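Long-range contacts in alpha-glucosidase YIHQ (Escherichia coli, PDB 5AEG), which hydrolyses alpha-sulfoquinovosides, including the sulfolipid sulfoquinovosyl diacylglyceride, to release sulfoquinovose that the bacterium then degrades for carbon and sulfur: residues G260-T265 and T536-R541; G400-D405 and G448-F453; W429-A434 and A456-S461; D612-P617 and L628-D633; H637-E642 and I655-V660. All blocks are in the same frame, centred on the assembly; numbering follows the deposited sequence.

Contacts 1, 2 and 3 belong to the TIM barrel, contacts 4 and 5 to the C-terminal beta domain. All five are mostly buried, but their chemistry differs. Contact 2 is a parallel strand pair with aromatic packing, and contact 4 is purely apolar. Contacts 1 and 5 mix direct hydrogen bonds with water bridges, and contact 3 sets one serine hydroxyl into a small apolar interface. Helix 422-444 of contact 3 lies in the chain between the two strands of contact 2, and the loop of contact 3 follows strand 451-454; they meet where Trp433 NE1 lies 2.9 Å from Asp405 O. Contacts 4 and 5 meet through Ala616 N and Pro659 O, also 2.9 Å apart.

Contact 1 of 5, residues G260-T265 and T536-R541; sequences GIQGGT and THEGNR
Gly260 and Thr536 meet where the TIM barrel closes, at the C-terminal ends of its first and last strands. This is the tight part: Gly260 N donates an almost straight hydrogen bond to Thr536 OG1, 2.8 Å long (168° at the hydrogen), a water joins Gly260 O to that hydroxyl, and a CB on Gly260 would fall only 2.5 Å from Thr536 O. Farther out the two loops diverge, and Glu538 spans the gap with a carboxylate gripped at both oxygens. Its CG stands anti to the carbonyl carbon (chi1 -62°) and the chain runs on extended, passing Gly260 O to reach Gln262. Gln262 NE2 donates to Glu538 OE1 from above the carboxylate plane at 3.0 Å, while Gln262 N gives OE2 a weak bond. With an alanine in place of Glu538, Gln262 NE2 and Gln262 N would probably lose their carboxylate acceptor, and with it the link across the gap. Gln262 OE1 accepts from Gln288 NE2; Gln288 and His537 both bind the sulfolipid substrate. The outer side holds more water. One bridges Gly260 O to Glu538 OE2; another donates to Gly539 O and accepts from Gln262 NE2, at 2.9 Å from that nitrogen.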
# COMPACT_ATOMS: atom_id res chain seq x y z
N GLY A 260 16.07 9.45 -9.10
CA GLY A 260 15.63 8.41 -10.11
C GLY A 260 16.24 8.84 -11.40
O GLY A 260 15.96 9.92 -11.92
N ILE A 261 17.17 8.00 -11.85
CA ILE A 261 17.92 8.25 -13.08
C ILE A 261 17.95 6.96 -13.94
O ILE A 261 18.07 5.90 -13.42
CB ILE A 261 19.33 8.72 -12.79
CG1 ILE A 261 19.35 9.93 -11.80
CG2 ILE A 261 20.03 9.07 -14.12
CD1 ILE A 261 20.73 10.28 -11.24
N GLN A 262 17.82 7.12 -15.25
CA GLN A 262 18.07 6.03 -16.20
C GLN A 262 19.09 6.55 -17.23
O GLN A 262 19.33 7.75 -17.34
CB GLN A 262 16.76 5.65 -16.87
CG GLN A 262 15.70 5.16 -15.89
CD GLN A 262 14.37 4.82 -16.54
OE1 GLN A 262 14.06 3.63 -16.76
NE2 GLN A 262 13.56 5.80 -16.77
N GLY A 263 19.67 5.63 -17.97
CA GLY A 263 20.54 5.99 -19.08
C GLY A 263 22.01 5.71 -18.93
O GLY A 263 22.82 6.14 -19.81
N GLY A 264 22.37 5.04 -17.84
CA GLY A 264 23.66 4.48 -17.60
C GLY A 264 24.58 5.26 -16.63
O GLY A 264 24.20 6.26 -16.04
N THR A 265 25.75 4.70 -16.39
CA THR A 265 26.63 5.11 -15.29
C THR A 265 27.02 6.52 -15.37
O THR A 265 27.00 7.27 -14.37
CB THR A 265 27.94 4.27 -15.30
OG1 THR A 265 27.54 2.92 -15.37
CG2 THR A 265 28.75 4.42 -13.98
N THR A 536 12.74 10.46 -6.38
CA THR A 536 12.15 10.87 -7.61
C THR A 536 11.97 9.73 -8.63
O THR A 536 12.43 8.57 -8.40
CB THR A 536 12.98 12.01 -8.24
OG1 THR A 536 14.13 11.50 -8.88
CG2 THR A 536 13.39 13.08 -7.22
N HIS A 537 11.22 10.03 -9.65
CA HIS A 537 10.97 9.09 -10.75
C HIS A 537 10.95 9.87 -12.04
O HIS A 537 10.34 10.93 -12.12
CB HIS A 537 9.60 8.38 -10.61
CG HIS A 537 9.53 7.03 -11.28
ND1 HIS A 537 9.89 6.81 -12.59
CD2 HIS A 537 9.11 5.81 -10.81
CE1 HIS A 537 9.71 5.55 -12.92
NE2 HIS A 537 9.27 4.91 -11.84
N GLU A 538 11.62 9.36 -13.09
CA GLU A 538 11.47 10.04 -14.39
C GLU A 538 10.10 9.95 -15.03
O GLU A 538 9.70 10.82 -15.82
CB GLU A 538 12.53 9.56 -15.37
CG GLU A 538 13.96 9.86 -14.91
CD GLU A 538 15.03 9.42 -15.95
OE1 GLU A 538 14.71 8.60 -16.85
OE2 GLU A 538 16.23 9.88 -15.82
N GLY A 539 9.29 8.98 -14.61
CA GLY A 539 8.00 8.65 -15.28
C GLY A 539 8.19 7.72 -16.46
O GLY A 539 9.32 7.50 -16.94
N ASN A 540 7.10 7.20 -17.00
CA ASN A 540 7.25 6.20 -18.09
C ASN A 540 7.74 6.79 -19.41
O ASN A 540 8.27 6.03 -20.22
CB ASN A 540 6.00 5.38 -18.36
CG ASN A 540 4.81 6.22 -18.70
OD1 ASN A 540 4.37 6.98 -17.89
ND2 ASN A 540 4.33 6.16 -19.96
N ARG A 541 7.54 8.08 -19.60
CA ARG A 541 7.99 8.90 -20.83
C ARG A 541 8.84 10.08 -20.37
O ARG A 541 8.34 11.23 -20.25
CB ARG A 541 6.82 9.37 -21.65
CG ARG A 541 6.06 8.27 -22.41
CD ARG A 541 4.87 8.90 -23.18
NE ARG A 541 3.99 7.86 -23.72
CZ ARG A 541 2.75 8.04 -24.19
NH1 ARG A 541 2.14 9.21 -24.16
NH2 ARG A 541 2.09 6.98 -24.66
O HOH W 1 13.67 11.31 -11.49
O HOH W 2 16.82 11.76 -14.12
O HOH W 3 10.92 5.38 -17.81
O HOH W 4 18.21 10.21 -17.21

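Contact 2 of 5, residues G400-D405 and G448-F453; sequences GGWMAD and GEILFF
Gly401, Trp402 and Met403 pair in parallel register with Leu451, Phe452 and Phe453, joining the fourth and fifth strands of the TIM barrel. The axes of the two short strands come within 4.6 Å of each other. Leu451 N donates to Gly400 O, Phe453 N to Trp402 O in the carbonyl plane, and Ala404 N to Phe453 O at 2.8 Å. The register puts Trp402 and Phe452 on one face of the sheet. Phe452 CB sits over the five-membered ring of Trp402, 3.8 Å from its centroid. Both residues carry CG between the backbone N and the carbonyl carbon (chi1 46° and 64°), and these like settings leave the rings only 10° from parallel, though displaced along their planes so that little of one lies above the other. Ile450 CG2 fills in beside the indole, 3.7 Å from Trp402 CZ3. Met403 and Phe453 occupy the other face. Met403 CA lies over the Phe453 ring, and Met403 CB comes to 3.5 Å from Phe453 CE2. Just past Ala404 stands the nucleophile Asp405, in salt bridge with Arg455. Trp402 and Phe452 pack under helix 422-444, whose Asn437 OD1 accepts from Trp402 NE1, and Trp402 and Ile450 also touch helix 380-395; Phe453 reaches the opposite way, to His502, and strand 329-334 pairs with strand 401-404 on its far edge.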
# COMPACT_ATOMS: atom_id res chain seq x y z
N GLY A 400 22.22 -0.77 -2.16
CA GLY A 400 21.62 -0.36 -0.90
C GLY A 400 20.09 -0.52 -0.73
O GLY A 400 19.55 -0.29 0.34
N GLY A 401 19.44 -0.88 -1.82
CA GLY A 401 18.02 -1.08 -1.88
C GLY A 401 17.56 -1.24 -3.28
O GLY A 401 18.41 -1.27 -4.19
N TRP A 402 16.24 -1.35 -3.46
CA TRP A 402 15.68 -1.50 -4.80
C TRP A 402 14.20 -1.32 -4.73
O TRP A 402 13.61 -1.50 -3.67
CB TRP A 402 15.97 -2.89 -5.42
CG TRP A 402 15.72 -4.08 -4.48
CD1 TRP A 402 14.52 -4.80 -4.30
CD2 TRP A 402 16.66 -4.69 -3.61
NE1 TRP A 402 14.67 -5.76 -3.37
CE2 TRP A 402 15.98 -5.77 -2.95
CE3 TRP A 402 18.03 -4.50 -3.39
CZ2 TRP A 402 16.60 -6.59 -2.01
CZ3 TRP A 402 18.69 -5.36 -2.42
CH2 TRP A 402 17.96 -6.39 -1.77
N MET A 403 13.60 -1.04 -5.89
CA MET A 403 12.20 -1.15 -6.06
C MET A 403 11.93 -2.63 -6.25
O MET A 403 12.55 -3.23 -7.12
CB MET A 403 11.71 -0.35 -7.28
CG MET A 403 10.26 -0.50 -7.65
SD MET A 403 9.69 0.44 -9.06
CE MET A 403 9.51 2.08 -8.36
N ALA A 404 11.03 -3.19 -5.41
CA ALA A 404 10.57 -4.58 -5.61
C ALA A 404 9.17 -4.45 -6.12
O ALA A 404 8.18 -4.31 -5.34
CB ALA A 404 10.62 -5.40 -4.32
N ASP A 405 9.06 -4.44 -7.45
CA ASP A 405 7.84 -4.05 -8.11
C ASP A 405 6.89 -5.25 -8.34
O ASP A 405 7.30 -6.38 -8.19
CB ASP A 405 8.22 -3.44 -9.46
CG ASP A 405 7.15 -2.59 -10.10
OD1 ASP A 405 6.09 -2.23 -9.51
OD2 ASP A 405 7.39 -2.23 -11.28
N GLY A 448 17.64 -3.23 8.34
CA GLY A 448 18.11 -1.95 8.90
C GLY A 448 19.28 -1.33 8.15
O GLY A 448 19.69 -0.23 8.46
N GLU A 449 19.76 -1.97 7.09
CA GLU A 449 20.84 -1.43 6.28
C GLU A 449 20.48 -1.27 4.82
O GLU A 449 20.93 -0.33 4.15
CB GLU A 449 22.14 -2.32 6.37
CG GLU A 449 22.98 -2.18 7.65
CD GLU A 449 23.95 -3.37 7.79
OE1 GLU A 449 24.73 -3.62 6.85
OE2 GLU A 449 23.87 -4.09 8.81
N ILE A 450 19.77 -2.24 4.28
CA ILE A 450 19.23 -2.17 2.94
C ILE A 450 17.73 -1.87 3.01
O ILE A 450 17.02 -2.38 3.86
CB ILE A 450 19.50 -3.52 2.19
CG1 ILE A 450 21.01 -3.61 1.90
CG2 ILE A 450 18.69 -3.72 0.91
CD1 ILE A 450 21.46 -4.98 1.36
N LEU A 451 17.27 -1.05 2.06
CA LEU A 451 15.83 -0.64 2.02
C LEU A 451 15.21 -1.00 0.65
O LEU A 451 15.61 -0.45 -0.40
CB LEU A 451 15.70 0.88 2.37
CG LEU A 451 14.18 1.11 2.44
CD1 LEU A 451 13.46 0.74 3.70
CD2 LEU A 451 13.54 2.07 1.46
N PHE A 452 14.26 -1.91 0.66
CA PHE A 452 13.44 -2.15 -0.54
C PHE A 452 12.06 -1.54 -0.37
O PHE A 452 11.54 -1.37 0.76
CB PHE A 452 13.38 -3.63 -0.96
CG PHE A 452 12.74 -4.51 -0.02
CD1 PHE A 452 11.37 -4.77 -0.09
CD2 PHE A 452 13.50 -5.18 0.91
CE1 PHE A 452 10.78 -5.66 0.82
CE2 PHE A 452 12.93 -6.01 1.82
CZ PHE A 452 11.59 -6.29 1.77
N PHE A 453 11.45 -1.22 -1.48
CA PHE A 453 10.15 -0.60 -1.44
C PHE A 453 9.24 -1.28 -2.43
O PHE A 453 9.70 -1.62 -3.54
CB PHE A 453 10.23 0.93 -1.58
CG PHE A 453 11.04 1.42 -2.75
CD1 PHE A 453 12.40 1.57 -2.64
CD2 PHE A 453 10.41 1.83 -3.92
CE1 PHE A 453 13.16 1.99 -3.73
CE2 PHE A 453 11.14 2.30 -5.00
CZ PHE A 453 12.52 2.39 -4.89

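Contact 3 of 5, residues W429-A434 and A456-S461; sequences WPALWA and AGSTGS
Ala431 N donates to Ser458 OG at 2.8 Å, a side-chain acceptor taking the place of the backbone carbonyl that would normally receive this helix N-H. Pro430 and Ala431 both lack a nitrogen bond to the preceding turn, so the helix is kinked here, and the serine satisfies one of the two positions. Ser458 OG reaches it by sitting between its own backbone N and carbonyl carbon (chi1 62°), and the same oxygen presses on Ala431 CB. Next to it Pro430 lays its ring against the backbone of Gly457, with Pro430 CB 3.3 Å from Gly457 C, and Pro430 CB is 3.9 Å from Ala456 CB. Helix 422-444 follows strand four of the TIM barrel, and 456-461 is the loop leaving strand five, so this contact seats that loop on the preceding barrel helix. A type II beta turn from Ser458 to Ser461 shapes the loop, with Gly460 at positive phi and Thr459 O 3.3 Å from Ala431 CB. Ser461 N closes the turn on Ser458 O. Farther out, Gly457 bonds by its backbone to Phe181, and Ala456 stands about 4 Å, side chain to side chain, from Glu408, an active-site residue by similarity.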
# COMPACT_ATOMS: atom_id res chain seq x y z
N TRP A 429 -0.33 -13.24 -3.27
CA TRP A 429 0.96 -13.15 -3.96
C TRP A 429 1.86 -11.98 -3.44
O TRP A 429 3.06 -12.12 -3.24
CB TRP A 429 0.81 -12.97 -5.47
CG TRP A 429 1.86 -13.65 -6.26
CD1 TRP A 429 2.86 -13.10 -6.95
CD2 TRP A 429 2.05 -15.10 -6.34
NE1 TRP A 429 3.65 -14.10 -7.57
CE2 TRP A 429 3.18 -15.33 -7.18
CE3 TRP A 429 1.32 -16.18 -5.88
CZ2 TRP A 429 3.62 -16.64 -7.53
CZ3 TRP A 429 1.78 -17.53 -6.18
CH2 TRP A 429 2.90 -17.73 -7.03
N PRO A 430 1.28 -10.80 -3.22
CA PRO A 430 2.17 -9.70 -2.81
C PRO A 430 2.98 -9.94 -1.55
O PRO A 430 4.20 -9.72 -1.49
CB PRO A 430 1.18 -8.49 -2.67
CG PRO A 430 0.08 -8.82 -3.60
CD PRO A 430 -0.09 -10.34 -3.50
N ALA A 431 2.35 -10.40 -0.48
CA ALA A 431 3.15 -10.64 0.74
C ALA A 431 4.15 -11.82 0.61
O ALA A 431 5.18 -11.82 1.31
CB ALA A 431 2.29 -10.85 1.90
N LEU A 432 3.84 -12.77 -0.28
CA LEU A 432 4.76 -13.89 -0.57
C LEU A 432 6.03 -13.32 -1.23
O LEU A 432 7.17 -13.62 -0.84
CB LEU A 432 4.08 -14.87 -1.49
CG LEU A 432 4.68 -16.25 -1.70
CD1 LEU A 432 5.06 -16.91 -0.36
CD2 LEU A 432 3.62 -17.08 -2.46
N TRP A 433 5.82 -12.44 -2.20
CA TRP A 433 6.92 -11.68 -2.85
C TRP A 433 7.68 -10.81 -1.89
O TRP A 433 8.91 -10.82 -1.87
CB TRP A 433 6.32 -10.97 -4.09
CG TRP A 433 7.18 -10.00 -4.82
CD1 TRP A 433 6.79 -8.81 -5.29
CD2 TRP A 433 8.52 -10.20 -5.27
NE1 TRP A 433 7.80 -8.23 -6.03
CE2 TRP A 433 8.91 -9.03 -5.96
CE3 TRP A 433 9.47 -11.21 -5.08
CZ2 TRP A 433 10.19 -8.85 -6.49
CZ3 TRP A 433 10.74 -11.06 -5.63
CH2 TRP A 433 11.09 -9.85 -6.34
N ALA A 434 6.96 -10.12 -0.99
CA ALA A 434 7.57 -9.34 0.01
C ALA A 434 8.47 -10.23 0.96
O ALA A 434 9.61 -9.85 1.30
CB ALA A 434 6.53 -8.57 0.85
N ALA A 456 2.63 -3.28 -4.43
CA ALA A 456 1.68 -4.30 -4.02
C ALA A 456 1.86 -4.78 -2.62
O ALA A 456 2.98 -4.80 -2.10
CB ALA A 456 1.75 -5.47 -5.01
N GLY A 457 0.72 -5.17 -2.02
CA GLY A 457 0.70 -5.76 -0.75
C GLY A 457 -0.43 -6.64 -0.43
O GLY A 457 -1.42 -6.66 -1.14
N SER A 458 -0.27 -7.40 0.67
CA SER A 458 -1.33 -8.22 1.18
C SER A 458 -1.01 -8.53 2.63
O SER A 458 0.01 -8.11 3.15
CB SER A 458 -1.48 -9.53 0.36
OG SER A 458 -0.33 -10.37 0.39
N THR A 459 -1.92 -9.22 3.30
CA THR A 459 -1.76 -9.59 4.70
C THR A 459 -0.38 -10.15 4.98
O THR A 459 0.04 -11.08 4.34
CB THR A 459 -2.87 -10.57 5.12
OG1 THR A 459 -4.16 -9.97 4.95
CG2 THR A 459 -2.66 -10.97 6.52
N GLY A 460 0.37 -9.51 5.88
CA GLY A 460 1.76 -9.87 6.18
C GLY A 460 2.82 -8.91 5.65
O GLY A 460 3.99 -8.92 6.10
N SER A 461 2.47 -8.09 4.64
CA SER A 461 3.36 -7.00 4.19
C SER A 461 3.76 -6.08 5.35
O SER A 461 4.79 -5.44 5.36
CB SER A 461 2.69 -6.18 3.03
OG SER A 461 2.69 -7.02 1.88

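Contact 4 of 5, residues D612-P617 and L628-D633; sequences DILVAP and LYLPED
Leu614 spreads its two methyls over strand 628-630 and the proline that follows it: Leu614 CD1 meets Pro631 CD at 3.6 Å and Leu630 CD2 at 3.8 Å, while Leu614 CD2 lies 3.7 Å from Leu628 CD1. With CB already pointing across, CG anti to the backbone N (chi1 -179°) carries the fork to these three residues. Two residues farther along, Ala616 CB rests against Leu628 CB, again at 3.7 Å; consistent with the small alanine, the CA atoms of Ala616 and Leu628 are 6.5 Å apart, against 8.1 Å between those of Leu614 and Leu630. No hydrogen bond crosses. The strand axes pass 9.0 Å apart and run nearly antiparallel, at 159°, so these are strands of two different sheets packed face to face, the six-stranded sheet that includes 613-615 and the two-stranded ribbon of 625-630 with 647-652, within the beta-rich C-terminal domain. Strand 660-663, next to 613-615, adds Phe661 against both Leu628 and Leu630. Cutting Leu614 back to an alanine would probably open a gap facing Leu628, Leu630 and Pro631 at once, leaving the two sheets less firmly wedged. Asp612 and Asp633 both form salt bridges to Arg663. The side chains that meet are all apolar, so the sheets are held here by burial and fit of methyl groups rather than by polar bonds.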
# COMPACT_ATOMS: atom_id res chain seq x y z
N ASP A 612 3.72 15.97 16.26
CA ASP A 612 3.79 17.43 16.49
C ASP A 612 3.75 18.28 15.22
O ASP A 612 3.78 19.51 15.30
CB ASP A 612 5.07 17.72 17.28
CG ASP A 612 5.03 17.20 18.73
OD1 ASP A 612 3.94 17.06 19.22
OD2 ASP A 612 6.08 16.89 19.32
N ILE A 613 3.73 17.66 14.02
CA ILE A 613 3.65 18.46 12.79
C ILE A 613 2.37 18.12 12.07
O ILE A 613 2.04 16.93 11.91
CB ILE A 613 4.84 18.14 11.86
CG1 ILE A 613 6.13 18.57 12.52
CG2 ILE A 613 4.65 18.88 10.52
CD1 ILE A 613 7.41 18.20 11.80
N LEU A 614 1.65 19.13 11.61
CA LEU A 614 0.46 18.94 10.84
C LEU A 614 0.78 19.37 9.41
O LEU A 614 1.26 20.51 9.19
CB LEU A 614 -0.69 19.71 11.42
CG LEU A 614 -2.10 19.61 10.74
CD1 LEU A 614 -3.19 19.81 11.78
CD2 LEU A 614 -2.32 20.51 9.58
N VAL A 615 0.40 18.53 8.43
CA VAL A 615 0.73 18.82 6.98
C VAL A 615 -0.53 18.77 6.14
O VAL A 615 -1.31 17.78 6.22
CB VAL A 615 1.77 17.85 6.38
CG1 VAL A 615 2.22 18.23 4.95
CG2 VAL A 615 2.95 17.64 7.30
N ALA A 616 -0.74 19.79 5.32
CA ALA A 616 -1.85 19.74 4.40
C ALA A 616 -1.32 20.11 3.03
O ALA A 616 -1.30 21.27 2.66
CB ALA A 616 -2.97 20.64 4.82
N PRO A 617 -0.86 19.13 2.27
CA PRO A 617 -0.22 19.42 0.99
C PRO A 617 -1.10 20.10 -0.05
O PRO A 617 -2.27 19.74 -0.23
CB PRO A 617 0.25 18.03 0.48
CG PRO A 617 0.05 17.10 1.58
CD PRO A 617 -0.93 17.71 2.57
N LEU A 628 -7.26 24.48 5.20
CA LEU A 628 -7.11 23.23 5.87
C LEU A 628 -7.74 23.41 7.24
O LEU A 628 -8.21 24.52 7.58
CB LEU A 628 -5.65 22.88 6.04
CG LEU A 628 -4.86 23.93 6.80
CD1 LEU A 628 -4.06 23.23 7.87
CD2 LEU A 628 -3.97 24.75 5.87
N TYR A 629 -7.69 22.34 8.02
CA TYR A 629 -8.30 22.28 9.33
C TYR A 629 -7.26 22.11 10.39
O TYR A 629 -6.48 21.18 10.35
CB TYR A 629 -9.38 21.13 9.39
CG TYR A 629 -10.01 21.08 10.75
CD1 TYR A 629 -10.95 22.07 11.16
CD2 TYR A 629 -9.64 20.12 11.67
CE1 TYR A 629 -11.56 22.01 12.44
CE2 TYR A 629 -10.23 20.08 12.95
CZ TYR A 629 -11.16 21.07 13.33
OH TYR A 629 -11.70 20.98 14.64
N LEU A 630 -7.30 22.96 11.45
CA LEU A 630 -6.50 22.70 12.61
C LEU A 630 -7.36 22.26 13.80
O LEU A 630 -8.37 22.94 14.11
CB LEU A 630 -5.74 23.98 13.01
CG LEU A 630 -4.75 24.56 11.98
CD1 LEU A 630 -4.13 25.92 12.48
CD2 LEU A 630 -3.64 23.60 11.72
N PRO A 631 -7.03 21.11 14.40
CA PRO A 631 -7.75 20.74 15.61
C PRO A 631 -7.25 21.71 16.77
O PRO A 631 -6.30 22.55 16.57
CB PRO A 631 -7.31 19.33 15.89
CG PRO A 631 -5.85 19.33 15.41
CD PRO A 631 -5.81 20.31 14.26
N GLU A 632 -7.93 21.66 17.90
CA GLU A 632 -7.64 22.60 18.99
C GLU A 632 -6.29 22.34 19.63
O GLU A 632 -6.05 21.29 20.24
CB GLU A 632 -8.79 22.58 20.07
CG GLU A 632 -8.77 23.86 20.96
CD GLU A 632 -8.88 25.16 20.15
OE1 GLU A 632 -10.00 25.57 19.66
OE2 GLU A 632 -7.81 25.82 19.97
N ASP A 633 -5.37 23.26 19.40
CA ASP A 633 -4.03 23.13 19.91
C ASP A 633 -3.42 24.48 19.63
O ASP A 633 -3.98 25.32 18.98
CB ASP A 633 -3.19 21.97 19.28
CG ASP A 633 -2.28 21.30 20.25
OD1 ASP A 633 -1.70 22.02 21.07
OD2 ASP A 633 -2.03 20.06 20.20

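Contact 5 of 5, residues H637-E642 and I655-V660; sequences HAWTGE and IGKPPV
Trp639 delivers its indole N-H to a backbone carbonyl while the face of the same ring lies on the chain just before it. Trp639 NE1 donates to Pro658 O at 2.8 Å, and the oxygen sits 1° out of the ring plane and uses a lone pair in its own carbonyl plane, although the bond is bent at the hydrogen (143°). Over one face of the five-membered ring stands Lys657 CA, 3.6 Å from its centroid, with Gly656 O above the same face. Ala638 CB covers the opposite one, so the indole is sandwiched between its own neighbour and the 655-660 loop. Lys657 lays its CB against Trp639 CD1 and leads its extended chain away from the indole. The Pro658 ring crosses the indole at about a right angle, its CD 3.8 Å from Trp639 CZ2. Beside this, Ala638 N makes a nearly straight bond to Val660 O, 2.9 Å long. His637 works through a water that lies in its ring plane and joins NE2 to Lys657 O. On the other side of that ring, His637 ND1 shares a hydrogen bond with Thr640 OG1 at 2.8 Å, and that hydroxyl accepts from Glu642 N in an ST turn. Helix 552-567 flanks the packing: Val564 touches Trp639, and Arg560 NE binds Gly656 O. Residues 637-642 form the bend of a beta hairpin between strands 635-637 and 643-644, and the Ala638–Val660 bond extends the antiparallel pairing of 635-637 with 660-663 in the C-terminal domain.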
# COMPACT_ATOMS: atom_id res chain seq x y z
N HIS A 637 2.74 28.15 12.38
CA HIS A 637 3.05 28.00 10.96
C HIS A 637 4.58 27.93 10.76
O HIS A 637 5.33 28.83 11.21
CB HIS A 637 2.40 29.11 10.20
CG HIS A 637 2.59 29.08 8.72
ND1 HIS A 637 3.34 30.01 8.03
CD2 HIS A 637 2.14 28.20 7.79
CE1 HIS A 637 3.35 29.71 6.75
NE2 HIS A 637 2.59 28.65 6.56
N ALA A 638 5.06 26.86 10.10
CA ALA A 638 6.49 26.59 10.01
C ALA A 638 7.30 27.73 9.37
O ALA A 638 8.46 27.91 9.72
CB ALA A 638 6.78 25.35 9.18
N TRP A 639 6.72 28.44 8.42
CA TRP A 639 7.54 29.32 7.56
C TRP A 639 7.52 30.77 8.09
O TRP A 639 8.42 31.55 7.76
CB TRP A 639 7.20 29.29 6.06
CG TRP A 639 7.08 27.82 5.66
CD1 TRP A 639 5.94 27.17 5.30
CD2 TRP A 639 8.12 26.86 5.65
NE1 TRP A 639 6.20 25.85 5.10
CE2 TRP A 639 7.52 25.60 5.34
CE3 TRP A 639 9.47 26.91 5.91
CZ2 TRP A 639 8.26 24.44 5.20
CZ3 TRP A 639 10.21 25.74 5.81
CH2 TRP A 639 9.58 24.50 5.41
N THR A 640 6.48 31.13 8.82
CA THR A 640 6.31 32.54 9.35
C THR A 640 6.37 32.64 10.87
O THR A 640 6.59 33.73 11.40
CB THR A 640 5.01 33.16 8.87
OG1 THR A 640 3.88 32.39 9.38
CG2 THR A 640 4.97 33.17 7.36
N GLY A 641 6.20 31.54 11.59
CA GLY A 641 5.96 31.58 12.99
C GLY A 641 4.65 32.17 13.49
O GLY A 641 4.46 32.26 14.71
N GLU A 642 3.70 32.41 12.60
CA GLU A 642 2.35 32.84 13.00
C GLU A 642 1.65 31.74 13.84
O GLU A 642 1.72 30.55 13.54
CB GLU A 642 1.56 33.26 11.76
CG GLU A 642 0.17 33.78 12.16
CD GLU A 642 -0.59 34.57 11.14
OE1 GLU A 642 -0.08 34.81 10.03
OE2 GLU A 642 -1.74 34.94 11.47
N ILE A 655 5.05 27.98 -3.52
CA ILE A 655 5.92 26.81 -3.65
C ILE A 655 7.13 26.99 -2.75
O ILE A 655 7.72 28.08 -2.66
CB ILE A 655 6.31 26.63 -5.14
CG1 ILE A 655 5.10 26.08 -5.92
CG2 ILE A 655 7.47 25.71 -5.28
CD1 ILE A 655 5.16 26.35 -7.38
N GLY A 656 7.49 25.97 -2.02
CA GLY A 656 8.60 25.99 -1.06
C GLY A 656 8.16 26.35 0.40
O GLY A 656 8.96 26.21 1.35
N LYS A 657 6.94 26.84 0.56
CA LYS A 657 6.33 27.13 1.91
C LYS A 657 4.99 26.38 2.03
O LYS A 657 3.92 26.98 2.09
CB LYS A 657 6.17 28.64 2.06
CG LYS A 657 7.51 29.30 2.07
CD LYS A 657 7.46 30.82 2.20
CE LYS A 657 8.89 31.32 2.06
NZ LYS A 657 8.90 32.74 2.47
N PRO A 658 5.07 25.04 2.08
CA PRO A 658 3.84 24.21 2.08
C PRO A 658 3.08 24.44 3.41
O PRO A 658 3.66 24.92 4.39
CB PRO A 658 4.35 22.81 2.07
CG PRO A 658 5.79 22.86 2.49
CD PRO A 658 6.25 24.22 1.97
N PRO A 659 1.81 24.08 3.43
CA PRO A 659 1.02 24.37 4.67
C PRO A 659 1.34 23.36 5.74
O PRO A 659 0.83 22.20 5.68
CB PRO A 659 -0.42 24.28 4.19
CG PRO A 659 -0.35 24.40 2.69
CD PRO A 659 0.92 23.67 2.33
N VAL A 660 2.31 23.74 6.60
CA VAL A 660 2.89 22.91 7.60
C VAL A 660 2.85 23.70 8.91
O VAL A 660 3.29 24.84 8.94
CB VAL A 660 4.36 22.53 7.27
CG1 VAL A 660 5.01 21.80 8.43
CG2 VAL A 660 4.45 21.63 5.99
O HOH W 5 1.98 27.67 3.88
O HOH W 6 10.10 31.43 5.44